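Acetyltransferase, GNAT family (Listeria monocytogenes str. 4b, PDB 2OH1) probably transfers an acyl group, most likely acetyl from acetyl-coenzyme A, to an acceptor that is not known. Local coordinates at residues G42-W46 against S47-H51; Q60-L64 against G65-L69. All blocks are in the same frame, centred on the assembly; numbering follows the deposited sequence. Where two conformers were deposited one is given.

Contact 1 (G42-W46 against S47-H51)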
loop_
_atom_site.group_PDB
_atom_site.type_symbol
_atom_site.label_atom_id
_atom_site.label_comp_id
_atom_site.label_asym_id
_atom_site.label_seq_id
_atom_site.Cartn_x
_atom_site.Cartn_y
_atom_site.Cartn_z
ATOM N N GLY A 42 -20.104 -1.278 -5.090
ATOM C CA GLY A 42 -21.074 -0.746 -4.121
ATOM C C GLY A 42 -20.471 -0.571 -2.752
ATOM O O GLY A 42 -21.144 -0.206 -1.779
ATOM N N SER A 43 -19.178 -0.823 -2.685
ATOM C CA SER A 43 -18.460 -0.811 -1.439
ATOM C C SER A 43 -17.723 0.530 -1.430
ATOM O O SER A 43 -16.484 0.579 -1.649
ATOM C CB SER A 43 -17.521 -2.027 -1.397
ATOM O OG SER A 43 -18.264 -3.226 -1.667
ATOM N N THR A 44 -18.524 1.604 -1.241
ATOM C CA THR A 44 -18.025 3.006 -1.320
ATOM C C THR A 44 -17.826 3.528 0.078
ATOM O O THR A 44 -18.757 3.756 0.815
ATOM C CB THR A 44 -18.930 3.965 -2.166
ATOM O OG1 THR A 44 -18.419 4.025 -3.503
ATOM C CG2 THR A 44 -18.970 5.422 -1.598
ATOM N N GLN A 45 -16.569 3.706 0.409
ATOM C CA GLN A 45 -16.154 4.176 1.699
ATOM C C GLN A 45 -15.755 5.647 1.569
ATOM O O GLN A 45 -15.102 6.018 0.592
ATOM C CB GLN A 45 -14.943 3.391 2.098
ATOM C CG GLN A 45 -15.226 1.906 2.002
ATOM C CD GLN A 45 -14.148 1.129 2.659
ATOM O OE1 GLN A 45 -14.331 0.641 3.762
ATOM N NE2 GLN A 45 -12.986 1.052 2.009
ATOM N N TRP A 46 -16.102 6.461 2.551
ATOM C CA TRP A 46 -15.761 7.889 2.473
ATOM C C TRP A 46 -14.240 8.096 2.425
ATOM O O TRP A 46 -13.754 9.069 1.846
ATOM C CB TRP A 46 -16.420 8.746 3.551
ATOM C CG TRP A 46 -15.750 8.705 4.879
ATOM C CD1 TRP A 46 -15.987 7.828 5.901
ATOM C CD2 TRP A 46 -14.703 9.566 5.330
ATOM N NE1 TRP A 46 -15.131 8.093 6.945
ATOM C CE2 TRP A 46 -14.350 9.172 6.620
ATOM C CE3 TRP A 46 -14.043 10.669 4.759
ATOM C CZ2 TRP A 46 -13.367 9.834 7.365
ATOM C CZ3 TRP A 46 -13.080 11.300 5.495
ATOM C CH2 TRP A 46 -12.756 10.911 6.763
ATOM N N SER A 47 -13.483 7.179 3.007
ATOM C CA SER A 47 -12.050 7.238 2.934
ATOM C C SER A 47 -11.492 7.141 1.506
ATOM O O SER A 47 -10.422 7.712 1.218
ATOM C CB SER A 47 -11.418 6.104 3.792
ATOM O OG SER A 47 -11.941 4.824 3.371
ATOM N N ASP A 48 -12.162 6.403 0.613
ATOM C CA ASP A 48 -11.706 6.304 -0.778
ATOM C C ASP A 48 -12.011 7.591 -1.507
ATOM O O ASP A 48 -11.282 8.033 -2.352
ATOM C CB ASP A 48 -12.363 5.113 -1.482
ATOM C CG ASP A 48 -11.707 3.778 -1.051
ATOM O OD1 ASP A 48 -10.462 3.733 -0.890
ATOM O OD2 ASP A 48 -12.433 2.788 -0.865
ATOM N N ILE A 49 -13.132 8.175 -1.176
ATOM C CA ILE A 49 -13.546 9.496 -1.696
ATOM C C ILE A 49 -12.510 10.533 -1.206
ATOM O O ILE A 49 -12.203 11.454 -1.957
ATOM C CB ILE A 49 -14.957 9.906 -1.205
ATOM C CG1 ILE A 49 -16.010 8.882 -1.661
ATOM C CG2 ILE A 49 -15.356 11.345 -1.640
ATOM C CD1 ILE A 49 -17.393 9.120 -1.015
ATOM N N LEU A 50 -11.971 10.397 0.001
ATOM C CA LEU A 50 -10.991 11.347 0.475
ATOM C C LEU A 50 -9.638 11.110 -0.197
ATOM O O LEU A 50 -9.058 12.027 -0.768
ATOM C CB LEU A 50 -10.811 11.241 1.998
ATOM C CG LEU A 50 -9.877 12.262 2.659
ATOM C CD1 LEU A 50 -10.531 13.643 2.619
ATOM C CD2 LEU A 50 -9.413 11.753 4.021
ATOM N N HIS A 51 -9.139 9.877 -0.161
ATOM C CA HIS A 51 -7.753 9.599 -0.570
ATOM C C HIS A 51 -7.597 9.540 -2.070
ATOM O O HIS A 51 -6.542 9.950 -2.590
ATOM C CB HIS A 51 -7.256 8.311 0.060
ATOM C CG HIS A 51 -6.973 8.459 1.503
ATOM N ND1 HIS A 51 -6.161 9.455 2.010
ATOM C CD2 HIS A 51 -7.442 7.770 2.562
ATOM C CE1 HIS A 51 -6.168 9.375 3.328
ATOM N NE2 HIS A 51 -6.906 8.338 3.681
HETATM O O HOH W 1 -15.008 2.684 -1.837
#
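The Trp46 indole carries the backbone nitrogen of Ser47 over one of its faces, CG to N 3.3 Å, while a methyl of Leu50 comes up obliquely on the six-membered ring. With chi1 at 80°, CG of Trp46 sits between its own backbone N and carbonyl carbon, and this folds the indole back over the following peptide. Trp46 and Leu50 then run side by side, pointing the same way, with CZ3 4.0 Å from CD2 of Leu50. That methyl lies over one face of the His51 imidazole as well, offset toward the rim, and Phe169 from strand 169-175 meets both the indole and the imidazole.

The remaining flat groups, the amide of Gln45 and the carboxylate of Asp48, are turned 53° against each other. NE2 of Gln45 gives OD2 of Asp48 a weak but nearly straight bond, 3.4 Å long at 170°. A water donates to that same OD2 and to Ser43 O while accepting from Gln45 N, so it ties the carboxylate to the incoming backbone. The other oxygen, OD1, forms a salt bridge with Arg108 on strand 103-111. On another side of the turn, CD1 of Ile49 reaches CG2 of Thr44 at 4.1 Å, the two side chains crossing at about a right angle.

Backbone bonds complete the first turn. Asp48 N donates to Gln45 O at 3.0 Å, Ile49 N adds a weak bond to this oxygen, and Leu50 N reaches Trp46 O at 2.9 Å. Gln45 is thus the N-cap residue of helix 46-51, a short helix that follows helix 24-40 in this GNAT fold and rests on strand 139-145.

Contact 2 (Q60-L64 against G65-L69); sequences QRIEL and GEVAL
Between Arg61 and Glu66 the chain ends helix 58-63 in a Schellman motif: Gly65 takes up positive phi (70°), Glu66 N donates to Arg61 O at 3.0 Å, and Gly65 N donates to Ile62 O at 3.1 Å. The motif ends the helix and turns the chain out of it, into strand 67-71, which pairs with strands 12-18 and 77-84 of the GNAT sheet.

Side chains meet across the same joint. Val67, the first strand residue, sets CG2 against CB of Arg61 at 3.6 Å and more loosely against CG1 of Ile62, so the strand begins against the helix it has just left. A water accepts from Val67 N and lies near Ile62 O, with at most a weak, long bond to that oxygen. Leu64 and Glu66 lie alongside one another, and CD1 of Leu64 comes within 3.6 Å of OE1 of Glu66.

Glu66 reaches back to Arg61 with its chain extended beyond CG, while the bends at chi2 and chi3 of Arg61 turn its guanidinium round to the glutamate. Further partners fix both groups: NH1 of Arg61 forms a salt bridge with Asp54, and OE2 of Glu66 accepts from Lys85 N. The planes of guanidinium and carboxylate are 35° apart, yet OE1 of Glu66 lies close to the guanidinium plane and takes both side-on donors, Arg61 NE at 2.7 Å and Arg61 NH2 at 3.0 Å.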
loop_
_atom_site.group_PDB
_atom_site.type_symbol
_atom_site.label_atom_id
_atom_site.label_comp_id
_atom_site.label_asym_id
_atom_site.label_seq_id
_atom_site.Cartn_x
_atom_site.Cartn_y
_atom_site.Cartn_z
ATOM N N GLN A 60 6.105 11.757 -9.910
ATOM C CA GLN A 60 6.963 11.954 -8.757
ATOM C C GLN A 60 6.942 10.718 -7.855
ATOM O O GLN A 60 7.962 10.364 -7.248
ATOM C CB GLN A 60 6.554 13.214 -7.986
ATOM C CG GLN A 60 7.478 13.561 -6.854
ATOM C CD GLN A 60 8.809 14.156 -7.339
ATOM O OE1 GLN A 60 9.011 14.401 -8.532
ATOM N NE2 GLN A 60 9.722 14.381 -6.397
ATOM N N ARG A 61 5.819 10.028 -7.789
ATOM C CA ARG A 61 5.829 8.698 -7.104
ATOM C C ARG A 61 6.873 7.747 -7.735
ATOM O O ARG A 61 7.679 7.126 -7.038
ATOM C CB ARG A 61 4.490 8.006 -7.132
ATOM C CG ARG A 61 3.390 8.753 -6.463
ATOM C CD ARG A 61 3.384 8.605 -4.926
ATOM N NE ARG A 61 4.306 9.490 -4.313
ATOM C CZ ARG A 61 4.187 10.810 -4.225
ATOM N NH1 ARG A 61 3.100 11.440 -4.697
ATOM N NH2 ARG A 61 5.143 11.513 -3.633
ATOM N N ILE A 62 6.902 7.686 -9.055
ATOM C CA ILE A 62 7.895 6.877 -9.778
ATOM C C ILE A 62 9.323 7.364 -9.534
ATOM O O ILE A 62 10.224 6.574 -9.167
ATOM C CB ILE A 62 7.517 6.795 -11.288
ATOM C CG1 ILE A 62 6.275 5.998 -11.517
ATOM C CG2 ILE A 62 8.686 6.217 -12.110
ATOM C CD1 ILE A 62 5.728 6.152 -12.914
ATOM N N GLU A 63 9.555 8.665 -9.626
ATOM C CA GLU A 63 10.855 9.213 -9.404
ATOM C C GLU A 63 11.421 8.913 -8.031
ATOM O O GLU A 63 12.624 8.670 -7.876
ATOM C CB GLU A 63 10.805 10.695 -9.560
ATOM C CG GLU A 63 12.149 11.336 -9.447
ATOM C CD GLU A 63 12.309 12.368 -10.486
ATOM O OE1 GLU A 63 12.497 11.974 -11.663
ATOM O OE2 GLU A 63 12.204 13.559 -10.123
ATOM N N LEU A 64 10.558 8.955 -7.039
ATOM C CA LEU A 64 10.987 8.761 -5.678
ATOM C C LEU A 64 11.031 7.301 -5.237
ATOM O O LEU A 64 11.414 6.988 -4.083
ATOM C CB LEU A 64 10.015 9.485 -4.758
ATOM C CG LEU A 64 9.999 11.016 -4.862
ATOM C CD1 LEU A 64 8.830 11.606 -4.062
ATOM C CD2 LEU A 64 11.359 11.595 -4.432
ATOM N N GLY A 65 10.732 6.392 -6.159
ATOM C CA GLY A 65 10.800 4.971 -5.835
ATOM C C GLY A 65 9.697 4.518 -4.879
ATOM O O GLY A 65 9.910 3.597 -4.058
ATOM N N GLU A 66 8.531 5.123 -5.039
ATOM C CA GLU A 66 7.409 4.884 -4.158
ATOM C C GLU A 66 6.338 3.987 -4.766
ATOM O O GLU A 66 5.252 3.867 -4.167
ATOM C CB GLU A 66 6.824 6.246 -3.719
ATOM C CG GLU A 66 7.740 6.919 -2.710
ATOM C CD GLU A 66 7.330 8.312 -2.222
ATOM O OE1 GLU A 66 6.554 9.003 -2.912
ATOM O OE2 GLU A 66 7.754 8.730 -1.123
ATOM N N VAL A 67 6.566 3.444 -5.970
ATOM C CA VAL A 67 5.657 2.518 -6.593
ATOM C C VAL A 67 6.328 1.190 -6.813
ATOM O O VAL A 67 7.340 1.095 -7.524
ATOM C CB VAL A 67 5.161 3.036 -7.933
ATOM C CG1 VAL A 67 4.078 2.060 -8.480
ATOM C CG2 VAL A 67 4.560 4.435 -7.862
ATOM N N ALA A 68 5.801 0.133 -6.240
ATOM C CA ALA A 68 6.334 -1.227 -6.428
ATOM C C ALA A 68 5.357 -2.024 -7.253
ATOM O O ALA A 68 4.142 -1.952 -6.997
ATOM C CB ALA A 68 6.543 -1.894 -5.092
ATOM N N LEU A 69 5.847 -2.742 -8.270
ATOM C CA LEU A 69 5.058 -3.524 -9.175
ATOM C C LEU A 69 5.345 -5.001 -8.950
ATOM O O LEU A 69 6.481 -5.401 -8.775
ATOM C CB LEU A 69 5.458 -3.169 -10.606
ATOM C CG LEU A 69 5.271 -1.675 -10.959
ATOM C CD1 LEU A 69 5.688 -1.476 -12.469
ATOM C CD2 LEU A 69 3.880 -1.183 -10.651
HETATM O O HOH W 2 8.610 3.662 -8.163
#

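Contacts 1 and 2 illustrate how a short helix starts and how one stops: 42-51 begins a helix, 60-69 finishes one and leads into a strand. They come in series, on the consecutive helices 46-51 and 58-63, both within the connection from helix 24-40 to strand 67-71. Their centres are 23 Å apart and their nearest atoms about 10 Å, so they do not touch. The mixed sheet joins them indirectly. Contact 1, at the surface, reaches strands 103-111, 139-145 and 169-175; contact 2, partly buried, meets strand 77-84 and supplies strand 67-71. The connection therefore passes from one region of the sheet to another, with each short helix fastened to different strands.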